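Local coordinates for protein PilX (Neisseria meningitidis, PDB 2OPE) that is a minor type IV pilin that probably modulates the virulence properties of type IV pili, with likely roles in bacterial aggregation and adhesion, at residues Q11-M16 with V90-V95; G18-S23 with R72-V77; D33-I38 with N67-R72; K41-V46 with V61-V66. One frame throughout, in Å; residues are numbered along the deposited sequence.

Contact 1: Q11-M16 with V90-V95; sequences QLYTEM and VWMNSV
Met16 and Tyr13 of the long helix 5-28 pack on Val90 and Met92 of strand 89-93, with Leu12 at one end. Two kinds of interaction hold the segments together.

The first is aliphatic and thioether packing. Met16 runs alongside Val90 in the opposite direction. Its sulfur SD lies 3.6 Å from Val90 CG1. Met92 CE reaches back to the helix and sits 3.5 Å from Met16 CB. A bend at the last torsion of Met92 (chi3 59°) turns that methyl into the groove between Tyr13 and Met16. Leu12 CD2 touches the other branch of Val90, CG2, at 4.0 Å. Val90 CG1 also meets the Tyr13 ring obliquely, 3.8 Å from Tyr13 CD1.

The second is a CH-pi contact. Met92 CE lies over one face of the Tyr13 ring, 4.0 Å from the ring centroid and offset toward the rim. Phe123, near the C-terminus, meets the same tyrosine edge-to-face.

The helix and strand directions differ by 25°. This is the pilin core, where the N-terminal helix lies against the antiparallel sheet. No hydrogen bond crosses between the segments, so the chemistry implies cohesion by shape and dispersion, with flexible methionines fitting round a branched valine and a flat ring.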
loop_
_atom_site.group_PDB
_atom_site.type_symbol
_atom_site.label_atom_id
_atom_site.label_comp_id
_atom_site.label_asym_id
_atom_site.label_seq_id
_atom_site.Cartn_x
_atom_site.Cartn_y
_atom_site.Cartn_z
ATOM N N GLN A 11 -3.759 11.813 2.460
ATOM C CA GLN A 11 -2.499 11.699 3.192
ATOM C C GLN A 11 -1.995 10.263 3.182
ATOM O O GLN A 11 -0.806 10.039 3.080
ATOM C CB GLN A 11 -2.629 12.223 4.625
ATOM C CG GLN A 11 -3.256 13.610 4.693
ATOM C CD GLN A 11 -3.308 14.155 6.106
ATOM O OE1 GLN A 11 -2.407 13.899 6.924
ATOM N NE2 GLN A 11 -4.352 14.906 6.403
ATOM N N LEU A 12 -2.895 9.295 3.329
ATOM C CA LEU A 12 -2.532 7.860 3.238
ATOM C C LEU A 12 -1.890 7.607 1.870
ATOM O O LEU A 12 -0.868 6.906 1.751
ATOM C CB LEU A 12 -3.772 6.974 3.411
ATOM C CG LEU A 12 -3.595 5.467 3.270
ATOM C CD1 LEU A 12 -2.662 4.935 4.380
ATOM C CD2 LEU A 12 -4.937 4.733 3.263
ATOM N N TYR A 13 -2.448 8.217 0.830
ATOM C CA TYR A 13 -1.915 7.967 -0.481
ATOM C C TYR A 13 -0.452 8.433 -0.488
ATOM O O TYR A 13 0.467 7.659 -0.838
ATOM C CB TYR A 13 -2.751 8.638 -1.579
ATOM C CG TYR A 13 -2.116 8.397 -2.926
ATOM C CD1 TYR A 13 -2.442 7.275 -3.673
ATOM C CD2 TYR A 13 -1.121 9.258 -3.423
ATOM C CE1 TYR A 13 -1.822 7.035 -4.878
ATOM C CE2 TYR A 13 -0.507 9.001 -4.598
ATOM C CZ TYR A 13 -0.847 7.898 -5.327
ATOM O OH TYR A 13 -0.228 7.654 -6.550
ATOM N N THR A 14 -0.243 9.668 -0.045
ATOM C CA THR A 14 1.065 10.297 0.023
ATOM C C THR A 14 2.048 9.569 0.951
ATOM O O THR A 14 3.235 9.530 0.676
ATOM C CB THR A 14 0.909 11.788 0.426
ATOM O OG1 THR A 14 0.128 12.420 -0.581
ATOM C CG2 THR A 14 2.264 12.531 0.532
ATOM N N GLU A 15 1.557 8.973 2.027
ATOM C CA GLU A 15 2.444 8.200 2.899
ATOM C C GLU A 15 2.884 6.953 2.151
ATOM O O GLU A 15 4.037 6.511 2.269
ATOM C CB GLU A 15 1.746 7.800 4.207
ATOM C CG GLU A 15 1.480 8.970 5.127
ATOM C CD GLU A 15 2.612 9.267 6.078
ATOM O OE1 GLU A 15 3.643 8.607 6.029
ATOM O OE2 GLU A 15 2.470 10.152 6.907
ATOM N N MET A 16 1.967 6.371 1.389
ATOM C CA MET A 16 2.249 5.071 0.775
ATOM C C MET A 16 3.231 5.277 -0.327
ATOM O O MET A 16 4.105 4.455 -0.476
ATOM C CB MET A 16 0.985 4.338 0.310
ATOM C CG MET A 16 0.187 3.866 1.501
ATOM S SD MET A 16 -1.369 3.170 1.040
ATOM C CE MET A 16 -0.965 1.722 -0.028
ATOM N N VAL A 90 -6.531 2.680 -0.291
ATOM C CA VAL A 90 -5.563 2.931 -1.356
ATOM C C VAL A 90 -4.850 1.612 -1.645
ATOM O O VAL A 90 -4.667 0.794 -0.711
ATOM C CB VAL A 90 -4.549 3.992 -0.885
ATOM C CG1 VAL A 90 -3.368 4.106 -1.798
ATOM C CG2 VAL A 90 -5.245 5.352 -0.713
ATOM N N TRP A 91 -4.473 1.370 -2.915
ATOM C CA TRP A 91 -3.420 0.384 -3.176
ATOM C C TRP A 91 -2.458 0.928 -4.221
ATOM O O TRP A 91 -2.784 1.872 -4.947
ATOM C CB TRP A 91 -3.967 -1.024 -3.544
ATOM C CG TRP A 91 -4.529 -1.130 -4.949
ATOM C CD1 TRP A 91 -5.786 -0.775 -5.361
ATOM C CD2 TRP A 91 -3.833 -1.592 -6.131
ATOM N NE1 TRP A 91 -5.925 -1.005 -6.721
ATOM C CE2 TRP A 91 -4.733 -1.477 -7.219
ATOM C CE3 TRP A 91 -2.526 -2.044 -6.382
ATOM C CZ2 TRP A 91 -4.367 -1.821 -8.535
ATOM C CZ3 TRP A 91 -2.184 -2.396 -7.670
ATOM C CH2 TRP A 91 -3.097 -2.275 -8.733
ATOM N N MET A 92 -1.273 0.332 -4.304
ATOM C CA MET A 92 -0.321 0.683 -5.366
ATOM C C MET A 92 0.708 -0.427 -5.693
ATOM O O MET A 92 0.961 -1.352 -4.899
ATOM C CB MET A 92 0.357 2.069 -5.082
ATOM C CG MET A 92 1.165 2.111 -3.762
ATOM S SD MET A 92 1.890 3.691 -3.267
ATOM C CE MET A 92 0.506 4.820 -3.136
ATOM N N ASN A 93 1.235 -0.311 -6.913
ATOM C CA ASN A 93 2.336 -1.064 -7.544
ATOM C C ASN A 93 3.701 -0.666 -7.004
ATOM O O ASN A 93 3.883 0.512 -6.692
ATOM C CB ASN A 93 2.414 -0.602 -9.062
ATOM C CG ASN A 93 1.638 -1.488 -9.913
ATOM O OD1 ASN A 93 1.382 -2.596 -9.466
ATOM N ND2 ASN A 93 1.180 -1.051 -11.090
ATOM N N SER A 94 4.671 -1.586 -7.030
ATOM C CA SER A 94 6.079 -1.190 -6.932
ATOM C C SER A 94 6.527 -0.427 -8.123
ATOM O O SER A 94 7.599 0.149 -8.082
ATOM C CB SER A 94 7.031 -2.381 -6.819
ATOM O OG SER A 94 6.689 -3.366 -7.754
ATOM N N VAL A 95 5.748 -0.489 -9.201
ATOM C CA VAL A 95 6.054 0.189 -10.458
ATOM C C VAL A 95 5.526 1.638 -10.465
ATOM O O VAL A 95 5.804 2.421 -11.364
ATOM C CB VAL A 95 5.455 -0.600 -11.663
ATOM C CG1 VAL A 95 5.311 0.301 -12.841
ATOM C CG2 VAL A 95 6.345 -1.789 -12.031
#

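Contact 2: G18-S23 with R72-V77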
loop_
_atom_site.group_PDB
_atom_site.type_symbol
_atom_site.label_atom_id
_atom_site.label_comp_id
_atom_site.label_asym_id
_atom_site.label_seq_id
_atom_site.Cartn_x
_atom_site.Cartn_y
_atom_site.Cartn_z
ATOM N N GLY A 18 5.583 7.557 -0.295
ATOM C CA GLY A 18 6.814 7.643 0.515
ATOM C C GLY A 18 7.394 6.287 0.890
ATOM O O GLY A 18 8.563 6.057 0.720
ATOM N N ILE A 19 6.555 5.403 1.418
ATOM C CA ILE A 19 6.927 4.010 1.708
ATOM C C ILE A 19 7.385 3.231 0.461
ATOM O O ILE A 19 8.414 2.555 0.490
ATOM C CB ILE A 19 5.739 3.294 2.453
ATOM C CG1 ILE A 19 5.452 4.014 3.786
ATOM C CG2 ILE A 19 6.005 1.805 2.682
ATOM C CD1 ILE A 19 4.113 3.621 4.424
ATOM N N ASN A 20 6.637 3.345 -0.628
ATOM C CA ASN A 20 7.018 2.761 -1.924
ATOM C C ASN A 20 8.423 3.249 -2.386
ATOM O O ASN A 20 9.268 2.457 -2.849
ATOM C CB ASN A 20 5.971 3.142 -2.998
ATOM C CG ASN A 20 5.693 2.024 -3.997
ATOM O OD1 ASN A 20 6.183 0.908 -3.854
ATOM N ND2 ASN A 20 4.866 2.316 -5.004
ATOM N N ASN A 21 8.678 4.546 -2.273
ATOM C CA ASN A 21 9.926 5.075 -2.798
ATOM C C ASN A 21 11.141 4.591 -1.994
ATOM O O ASN A 21 12.194 4.305 -2.560
ATOM C CB ASN A 21 9.881 6.606 -2.885
ATOM C CG ASN A 21 9.057 7.076 -4.029
ATOM O OD1 ASN A 21 8.835 6.324 -4.967
ATOM N ND2 ASN A 21 8.622 8.336 -3.999
ATOM N N ILE A 22 10.991 4.497 -0.680
ATOM C CA ILE A 22 12.053 3.965 0.132
ATOM C C ILE A 22 12.249 2.461 -0.091
ATOM O O ILE A 22 13.368 1.981 -0.025
ATOM C CB ILE A 22 11.741 4.178 1.595
ATOM C CG1 ILE A 22 11.697 5.686 1.924
ATOM C CG2 ILE A 22 12.761 3.423 2.502
ATOM C CD1 ILE A 22 11.447 5.912 3.401
ATOM N N SER A 23 11.148 1.716 -0.274
ATOM C CA SER A 23 11.226 0.324 -0.598
ATOM C C SER A 23 11.999 0.097 -1.888
ATOM O O SER A 23 12.856 -0.779 -1.970
ATOM C CB SER A 23 9.815 -0.284 -0.720
ATOM O OG SER A 23 9.130 -0.203 0.541
ATOM N N ARG A 72 10.201 -8.070 -6.285
ATOM C CA ARG A 72 10.236 -6.699 -6.787
ATOM C C ARG A 72 8.911 -6.282 -7.379
ATOM O O ARG A 72 8.637 -5.074 -7.486
ATOM C CB ARG A 72 11.357 -6.525 -7.809
ATOM C CG ARG A 72 12.763 -6.675 -7.172
ATOM C CD ARG A 72 13.901 -6.508 -8.174
ATOM N NE ARG A 72 15.128 -6.263 -7.432
ATOM C CZ ARG A 72 15.869 -7.229 -6.934
ATOM N NH1 ARG A 72 16.952 -6.949 -6.236
ATOM N NH2 ARG A 72 15.515 -8.480 -7.128
ATOM N N ALA A 73 8.102 -7.271 -7.795
ATOM C CA ALA A 73 6.687 -7.051 -8.144
ATOM C C ALA A 73 5.848 -7.243 -6.899
ATOM O O ALA A 73 5.510 -8.378 -6.546
ATOM C CB ALA A 73 6.238 -8.009 -9.176
ATOM N N TYR A 74 5.537 -6.157 -6.208
ATOM C CA TYR A 74 4.659 -6.232 -5.034
ATOM C C TYR A 74 3.666 -5.074 -5.171
ATOM O O TYR A 74 3.816 -4.203 -6.021
ATOM C CB TYR A 74 5.436 -6.128 -3.701
ATOM C CG TYR A 74 6.196 -4.782 -3.565
ATOM C CD1 TYR A 74 5.507 -3.611 -3.208
ATOM C CD2 TYR A 74 7.565 -4.679 -3.858
ATOM C CE1 TYR A 74 6.145 -2.395 -3.110
ATOM C CE2 TYR A 74 8.220 -3.441 -3.758
ATOM C CZ TYR A 74 7.488 -2.287 -3.387
ATOM O OH TYR A 74 8.062 -1.028 -3.337
ATOM N N SER A 75 2.662 -5.075 -4.318
ATOM C CA SER A 75 1.781 -3.944 -4.162
ATOM C C SER A 75 1.616 -3.598 -2.678
ATOM O O SER A 75 1.821 -4.435 -1.792
ATOM C CB SER A 75 0.443 -4.263 -4.783
ATOM O OG SER A 75 -0.092 -5.377 -4.170
ATOM N N LEU A 76 1.275 -2.347 -2.419
ATOM C CA LEU A 76 0.976 -1.904 -1.093
ATOM C C LEU A 76 -0.517 -1.705 -0.994
ATOM O O LEU A 76 -1.134 -1.125 -1.875
ATOM C CB LEU A 76 1.695 -0.587 -0.803
ATOM C CG LEU A 76 3.214 -0.566 -0.886
ATOM C CD1 LEU A 76 3.748 0.904 -0.772
ATOM C CD2 LEU A 76 3.790 -1.444 0.202
ATOM N N VAL A 77 -1.098 -2.177 0.099
ATOM C CA VAL A 77 -2.519 -1.977 0.382
ATOM C C VAL A 77 -2.673 -1.068 1.632
ATOM O O VAL A 77 -2.038 -1.273 2.650
ATOM C CB VAL A 77 -3.198 -3.370 0.571
ATOM C CG1 VAL A 77 -4.605 -3.271 1.021
ATOM C CG2 VAL A 77 -3.110 -4.179 -0.723
#
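Helix segment 18-23 and strand 74-77 run roughly antiparallel, with 153° between their directions. Their axes approach to 10.0 Å. The closest CA atoms belong to Asn20 and Leu76, 7.7 Å apart. Larger side chains therefore bridge the gap, and Tyr74 and Leu76 both point from the strand toward the helix.

The polar link is a hydrogen bond from Tyr74 OH to Asn20 OD1, 2.7 Å long. The hydroxyl lies in the carbonyl plane of the amide, with a C=O...donor angle of 159°. The acceptor in turn sits at the edge of the ring, near its plane. The amide and ring planes are 65° apart, so the two groups do not stack. Tyr74 CG stands between the backbone N and the carbonyl carbon, and from there the ring extends across to the helix. Ser23 CB also touches Tyr74 OH, at 3.2 Å. Ser23 OG turns back to its own helix and donates to Ile19 O at 2.8 Å. That carbonyl also accepts from Ser23 N, on the opposite face of its plane.

The apolar part is Leu76 CD1. It meets Asn20 CB at 3.9 Å and Ile19 CG2 at 4.2 Å.

The other end of the Asn20 amide, ND2, donates to Asn93 O, so one side chain ties the helix to two adjacent strands. Met92 of strand 89-93 flanks Leu76, while Val63 of strand 59-65 and Leu42 of helix 35-48 pack against Tyr74.

Contact 3: D33-I38 with N67-R72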
loop_
_atom_site.group_PDB
_atom_site.type_symbol
_atom_site.label_atom_id
_atom_site.label_comp_id
_atom_site.label_asym_id
_atom_site.label_seq_id
_atom_site.Cartn_x
_atom_site.Cartn_y
_atom_site.Cartn_z
ATOM N N ASP A 33 21.191 -9.085 -2.372
ATOM C CA ASP A 33 20.190 -9.825 -1.583
ATOM C C ASP A 33 19.401 -10.818 -2.485
ATOM O O ASP A 33 19.059 -10.492 -3.638
ATOM C CB ASP A 33 19.175 -8.874 -0.897
ATOM C CG ASP A 33 19.713 -8.180 0.391
ATOM O OD1 ASP A 33 18.911 -7.452 1.006
ATOM O OD2 ASP A 33 20.886 -8.346 0.823
ATOM N N ASP A 34 19.111 -12.009 -1.952
ATOM C CA ASP A 34 18.270 -12.999 -2.618
ATOM C C ASP A 34 16.776 -12.686 -2.417
ATOM O O ASP A 34 16.405 -11.800 -1.624
ATOM C CB ASP A 34 18.640 -14.418 -2.180
ATOM C CG ASP A 34 18.216 -14.721 -0.747
ATOM O OD1 ASP A 34 18.691 -15.702 -0.164
ATOM O OD2 ASP A 34 17.406 -13.983 -0.189
ATOM N N ASN A 35 15.920 -13.352 -3.184
ATOM C CA ASN A 35 14.503 -12.999 -3.192
ATOM C C ASN A 35 13.801 -13.227 -1.872
ATOM O O ASN A 35 12.841 -12.528 -1.541
ATOM C CB ASN A 35 13.776 -13.786 -4.254
ATOM C CG ASN A 35 14.240 -13.440 -5.650
ATOM O OD1 ASN A 35 14.737 -12.335 -5.924
ATOM N ND2 ASN A 35 14.070 -14.389 -6.550
ATOM N N GLN A 36 14.267 -14.235 -1.129
ATOM C CA GLN A 36 13.754 -14.491 0.199
ATOM C C GLN A 36 14.101 -13.347 1.159
ATOM O O GLN A 36 13.295 -12.961 1.999
ATOM C CB GLN A 36 14.337 -15.811 0.706
ATOM C CG GLN A 36 14.251 -15.973 2.188
ATOM C CD GLN A 36 14.282 -17.402 2.605
ATOM O OE1 GLN A 36 15.027 -18.236 2.024
ATOM N NE2 GLN A 36 13.477 -17.725 3.635
ATOM N N THR A 37 15.307 -12.809 1.031
ATOM C CA THR A 37 15.758 -11.668 1.820
ATOM C C THR A 37 15.044 -10.355 1.461
ATOM O O THR A 37 14.647 -9.591 2.342
ATOM C CB THR A 37 17.262 -11.518 1.672
ATOM O OG1 THR A 37 17.886 -12.710 2.169
ATOM C CG2 THR A 37 17.786 -10.309 2.429
ATOM N N ILE A 38 14.864 -10.099 0.167
ATOM C CA ILE A 38 14.139 -8.908 -0.269
ATOM C C ILE A 38 12.711 -8.974 0.280
ATOM O O ILE A 38 12.190 -7.994 0.784
ATOM C CB ILE A 38 14.040 -8.823 -1.831
ATOM C CG1 ILE A 38 15.433 -8.731 -2.516
ATOM C CG2 ILE A 38 13.072 -7.702 -2.274
ATOM C CD1 ILE A 38 16.287 -7.598 -2.069
ATOM N N ASN A 67 4.135 -13.621 -6.286
ATOM C CA ASN A 67 5.159 -14.620 -6.515
ATOM C C ASN A 67 6.335 -14.280 -5.612
ATOM O O ASN A 67 7.017 -13.260 -5.819
ATOM C CB ASN A 67 5.607 -14.558 -7.990
ATOM C CG ASN A 67 6.646 -15.624 -8.347
ATOM O OD1 ASN A 67 7.040 -16.430 -7.514
ATOM N ND2 ASN A 67 7.112 -15.604 -9.584
ATOM N N LYS A 68 6.574 -15.127 -4.619
ATOM C CA LYS A 68 7.672 -14.949 -3.695
ATOM C C LYS A 68 9.016 -14.961 -4.407
ATOM O O LYS A 68 10.043 -14.637 -3.813
ATOM C CB LYS A 68 7.646 -16.029 -2.610
ATOM C CG LYS A 68 8.113 -17.410 -3.076
ATOM C CD LYS A 68 8.091 -18.423 -1.956
ATOM C CE LYS A 68 8.196 -19.850 -2.501
ATOM N NZ LYS A 68 9.541 -20.214 -3.071
ATOM N N GLU A 69 9.039 -15.333 -5.678
ATOM C CA GLU A 69 10.328 -15.373 -6.375
ATOM C C GLU A 69 10.488 -14.122 -7.266
ATOM O O GLU A 69 11.563 -13.857 -7.845
ATOM C CB GLU A 69 10.495 -16.697 -7.135
ATOM C CG GLU A 69 11.928 -17.196 -7.203
ATOM C CD GLU A 69 12.532 -17.677 -5.855
ATOM O OE1 GLU A 69 13.740 -17.424 -5.641
ATOM O OE2 GLU A 69 11.830 -18.318 -5.035
ATOM N N LYS A 70 9.413 -13.338 -7.342
ATOM C CA LYS A 70 9.457 -12.032 -7.960
ATOM C C LYS A 70 9.040 -10.979 -6.935
ATOM O O LYS A 70 8.005 -10.299 -7.105
ATOM C CB LYS A 70 8.518 -11.997 -9.175
ATOM C CG LYS A 70 8.917 -11.006 -10.282
ATOM C CD LYS A 70 7.741 -10.583 -11.104
ATOM C CE LYS A 70 8.175 -9.957 -12.448
ATOM N NZ LYS A 70 7.073 -9.156 -13.105
ATOM N N PRO A 71 9.835 -10.817 -5.861
ATOM C CA PRO A 71 9.444 -9.870 -4.798
ATOM C C PRO A 71 9.473 -8.405 -5.221
ATOM O O PRO A 71 8.845 -7.588 -4.571
ATOM C CB PRO A 71 10.487 -10.110 -3.702
ATOM C CG PRO A 71 11.639 -10.704 -4.390
ATOM C CD PRO A 71 11.122 -11.470 -5.574
ATOM N N ARG A 72 10.201 -8.070 -6.285
ATOM C CA ARG A 72 10.236 -6.699 -6.787
ATOM C C ARG A 72 8.911 -6.282 -7.379
ATOM O O ARG A 72 8.637 -5.074 -7.486
ATOM C CB ARG A 72 11.357 -6.525 -7.809
ATOM C CG ARG A 72 12.763 -6.675 -7.172
ATOM C CD ARG A 72 13.901 -6.508 -8.174
ATOM N NE ARG A 72 15.128 -6.263 -7.432
ATOM C CZ ARG A 72 15.869 -7.229 -6.934
ATOM N NH1 ARG A 72 16.952 -6.949 -6.236
ATOM N NH2 ARG A 72 15.515 -8.480 -7.128
HETATM O O HOH W 1 18.904 -8.136 -5.251
#
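Asn35 carries its amide toward Glu69 and Pro71 because CG lies beside the backbone N, opposite the carbonyl carbon (chi1 -65°). Glu69 starts out pointing away from the helix. A bend at chi2 (69°) folds its carboxylate back to meet the amide. Asn35 ND2 donates to Glu69 OE1 at 3.2 Å, and the N-H...acceptor angle is 154°. The donor comes from above the carboxylate plane, and the two flat groups are steeply turned against each other. Lys68 NZ forms a salt bridge with the other oxygen, Glu69 OE2.

Asn35 is the first residue of helix 35-48. Asp34 before it is the N-cap: its OD2 accepts from Thr37 N at 2.7 Å and also from Thr37 OG1. The facing loop, between strands 59-65 and 74-80, opens with a type I turn from Asn67 to Lys70. Within it, Asn67 OD1 accepts from Glu69 N in an Asx turn. The contact thus joins a capped helix start to a strand-connecting loop.

Pro71 packs against one face of the Asn35 amide, with Pro71 CD 3.7 Å from Asn35 CG. Its CB is 3.8 Å from Ile38 CG2. The extended Arg72 side chain reaches past Ile38 to a water, which bridges NH1 to Asp33 O. Arg72 NH1 also donates to Leu28 O, at the end of helix 5-28.

Contact 4: K41-V46 with V61-V66; sequences KLERFV and VSVHFV
Leu42 opens the contact by placing CD1 3.6 Å from Phe65 CE1. Its CB meets the same ring at the edge, in plane, with Phe65 CZ as the nearest atom. The leucine therefore lies along the rim of the ring. The backbone of Leu42 takes part too, since Val63 CG1 comes to its carbonyl oxygen.

Glu43 follows on the more exposed flank. Its chain is extended beyond CG, and the aliphatic part reaches Phe65, where Glu43 CG lies 3.7 Å from Phe65 CE2. Further out, OE2 approaches Phe65 CE2 at 3.5 Å, with carboxylate and ring planes 66° apart. The charge itself is paired with Lys39 in a salt bridge. The CA of Glu43 rests on Val63 CG1 at 3.8 Å.

One helical turn beyond Leu42, Val46 spreads its two methyls over the strand. CG1 is anti to the backbone N (chi1 171°) and lies 4.0 Å from Val61 CG1. CG2 meets Val63 CB at 3.9 Å.

The axes of segments 41-46 and 61-65 approach to 7.8 Å and run nearly antiparallel, at 167°. Helix 35-48 packs on strand 59-65, which is outermost in the sheet within this chain. That strand pairs through the backbone of Ser62 and His64 with strand 74-80. Ser23 of helix 5-28 touches Leu42, and Pro71 packs against Phe65.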
loop_
_atom_site.group_PDB
_atom_site.type_symbol
_atom_site.label_atom_id
_atom_site.label_comp_id
_atom_site.label_asym_id
_atom_site.label_seq_id
_atom_site.Cartn_x
_atom_site.Cartn_y
_atom_site.Cartn_z
ATOM N N LYS A 41 12.562 -8.512 4.193
ATOM C CA LYS A 41 12.872 -7.080 4.395
ATOM C C LYS A 41 11.701 -6.161 4.010
ATOM O O LYS A 41 11.301 -5.309 4.810
ATOM C CB LYS A 41 14.157 -6.678 3.685
ATOM C CG LYS A 41 15.449 -7.112 4.419
ATOM C CD LYS A 41 16.656 -6.631 3.634
ATOM C CE LYS A 41 18.026 -7.076 4.231
ATOM N NZ LYS A 41 19.147 -6.741 3.278
ATOM N N LEU A 42 11.088 -6.365 2.848
ATOM C CA LEU A 42 9.939 -5.533 2.515
ATOM C C LEU A 42 8.867 -5.606 3.591
ATOM O O LEU A 42 8.329 -4.580 4.022
ATOM C CB LEU A 42 9.334 -5.942 1.157
ATOM C CG LEU A 42 10.177 -5.500 -0.052
ATOM C CD1 LEU A 42 9.807 -6.309 -1.302
ATOM C CD2 LEU A 42 10.079 -3.991 -0.300
ATOM N N GLU A 43 8.551 -6.840 4.000
ATOM C CA GLU A 43 7.525 -7.140 5.009
ATOM C C GLU A 43 7.833 -6.509 6.369
ATOM O O GLU A 43 6.948 -5.964 7.009
ATOM C CB GLU A 43 7.285 -8.677 5.102
ATOM C CG GLU A 43 6.726 -9.290 3.784
ATOM C CD GLU A 43 6.644 -10.817 3.793
ATOM O OE1 GLU A 43 7.265 -11.470 4.656
ATOM O OE2 GLU A 43 5.943 -11.386 2.928
ATOM N N ARG A 44 9.069 -6.599 6.832
ATOM C CA ARG A 44 9.453 -5.951 8.095
ATOM C C ARG A 44 9.403 -4.450 7.981
ATOM O O ARG A 44 8.943 -3.777 8.883
ATOM C CB ARG A 44 10.870 -6.348 8.497
ATOM C CG ARG A 44 10.908 -7.326 9.610
ATOM C CD ARG A 44 12.311 -7.773 9.883
ATOM N NE ARG A 44 12.836 -8.478 8.724
ATOM C CZ ARG A 44 12.907 -9.799 8.652
ATOM N NH1 ARG A 44 13.411 -10.379 7.560
ATOM N NH2 ARG A 44 12.496 -10.538 9.691
ATOM N N PHE A 45 9.927 -3.916 6.884
ATOM C CA PHE A 45 10.030 -2.482 6.750
ATOM C C PHE A 45 8.636 -1.872 6.713
ATOM O O PHE A 45 8.310 -0.997 7.495
ATOM C CB PHE A 45 10.798 -2.042 5.497
ATOM C CG PHE A 45 10.709 -0.556 5.279
ATOM C CD1 PHE A 45 10.076 -0.022 4.142
ATOM C CD2 PHE A 45 11.115 0.303 6.274
ATOM C CE1 PHE A 45 9.959 1.355 3.982
ATOM C CE2 PHE A 45 10.995 1.678 6.120
ATOM C CZ PHE A 45 10.414 2.204 4.975
ATOM N N VAL A 46 7.824 -2.350 5.786
ATOM C CA VAL A 46 6.449 -1.856 5.620
ATOM C C VAL A 46 5.599 -1.988 6.863
ATOM O O VAL A 46 4.893 -1.049 7.250
ATOM C CB VAL A 46 5.733 -2.590 4.475
ATOM C CG1 VAL A 46 4.206 -2.232 4.462
ATOM C CG2 VAL A 46 6.458 -2.276 3.103
ATOM N N VAL A 61 -1.055 -0.355 6.792
ATOM C CA VAL A 61 -0.429 -0.539 5.495
ATOM C C VAL A 61 0.302 -1.901 5.427
ATOM O O VAL A 61 1.013 -2.298 6.364
ATOM C CB VAL A 61 0.475 0.684 5.151
ATOM C CG1 VAL A 61 1.264 0.448 3.892
ATOM C CG2 VAL A 61 -0.389 1.930 5.001
ATOM N N SER A 62 0.097 -2.647 4.335
ATOM C CA SER A 62 0.755 -3.960 4.212
ATOM C C SER A 62 1.254 -4.121 2.784
ATOM O O SER A 62 0.763 -3.411 1.912
ATOM C CB SER A 62 -0.213 -5.074 4.598
ATOM O OG SER A 62 -1.441 -4.910 3.886
ATOM N N VAL A 63 2.207 -5.040 2.562
ATOM C CA VAL A 63 2.854 -5.296 1.244
ATOM C C VAL A 63 2.512 -6.747 0.798
ATOM O O VAL A 63 2.396 -7.682 1.616
ATOM C CB VAL A 63 4.431 -5.046 1.306
ATOM C CG1 VAL A 63 5.086 -5.982 2.341
ATOM C CG2 VAL A 63 5.102 -5.224 0.005
ATOM N N HIS A 64 2.293 -6.937 -0.493
ATOM C CA HIS A 64 1.742 -8.199 -0.966
ATOM C C HIS A 64 2.469 -8.656 -2.210
ATOM O O HIS A 64 2.980 -7.848 -2.955
ATOM C CB HIS A 64 0.219 -8.035 -1.186
ATOM C CG HIS A 64 -0.500 -7.534 0.039
ATOM N ND1 HIS A 64 -1.091 -8.380 0.960
ATOM C CD2 HIS A 64 -0.645 -6.271 0.537
ATOM C CE1 HIS A 64 -1.605 -7.659 1.946
ATOM N NE2 HIS A 64 -1.352 -6.377 1.716
ATOM N N PHE A 65 2.532 -9.956 -2.411
ATOM C CA PHE A 65 3.340 -10.571 -3.443
ATOM C C PHE A 65 2.510 -11.602 -4.173
ATOM O O PHE A 65 1.823 -12.424 -3.565
ATOM C CB PHE A 65 4.547 -11.281 -2.800
ATOM C CG PHE A 65 5.393 -10.374 -1.969
ATOM C CD1 PHE A 65 6.431 -9.643 -2.562
ATOM C CD2 PHE A 65 5.120 -10.193 -0.609
ATOM C CE1 PHE A 65 7.183 -8.751 -1.813
ATOM C CE2 PHE A 65 5.862 -9.329 0.143
ATOM C CZ PHE A 65 6.897 -8.585 -0.450
ATOM N N VAL A 66 2.583 -11.608 -5.481
ATOM C CA VAL A 66 1.934 -12.683 -6.185
ATOM C C VAL A 66 2.844 -13.893 -6.149
ATOM O O VAL A 66 2.387 -15.022 -5.958
ATOM C CB VAL A 66 1.587 -12.276 -7.619
ATOM C CG1 VAL A 66 1.208 -13.518 -8.478
ATOM C CG2 VAL A 66 0.423 -11.290 -7.563
#

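Contacts 1 and 2 are buried and share helix 5-28, which lies against the neighbouring strands 89-93 and 74-80. Contact 1 is wholly apolar, whereas contact 2 adds a hydrogen bond inside the core. Ser94 OG, probably hydrogen-bonded to Arg72 O, also joins their strand segments. Contacts 3 and 4 share helix 35-48. Contact 4 is a partly buried, mainly apolar layer on the strand that is outermost within this chain. Contact 3 is the most peripheral, its centre about 18 Å from the centre of the chain, and relies on polar groups, a proline and a water. Along the chain, contact 4 is nested within contact 3, contact 3 within contact 2, and contact 2 within contact 1.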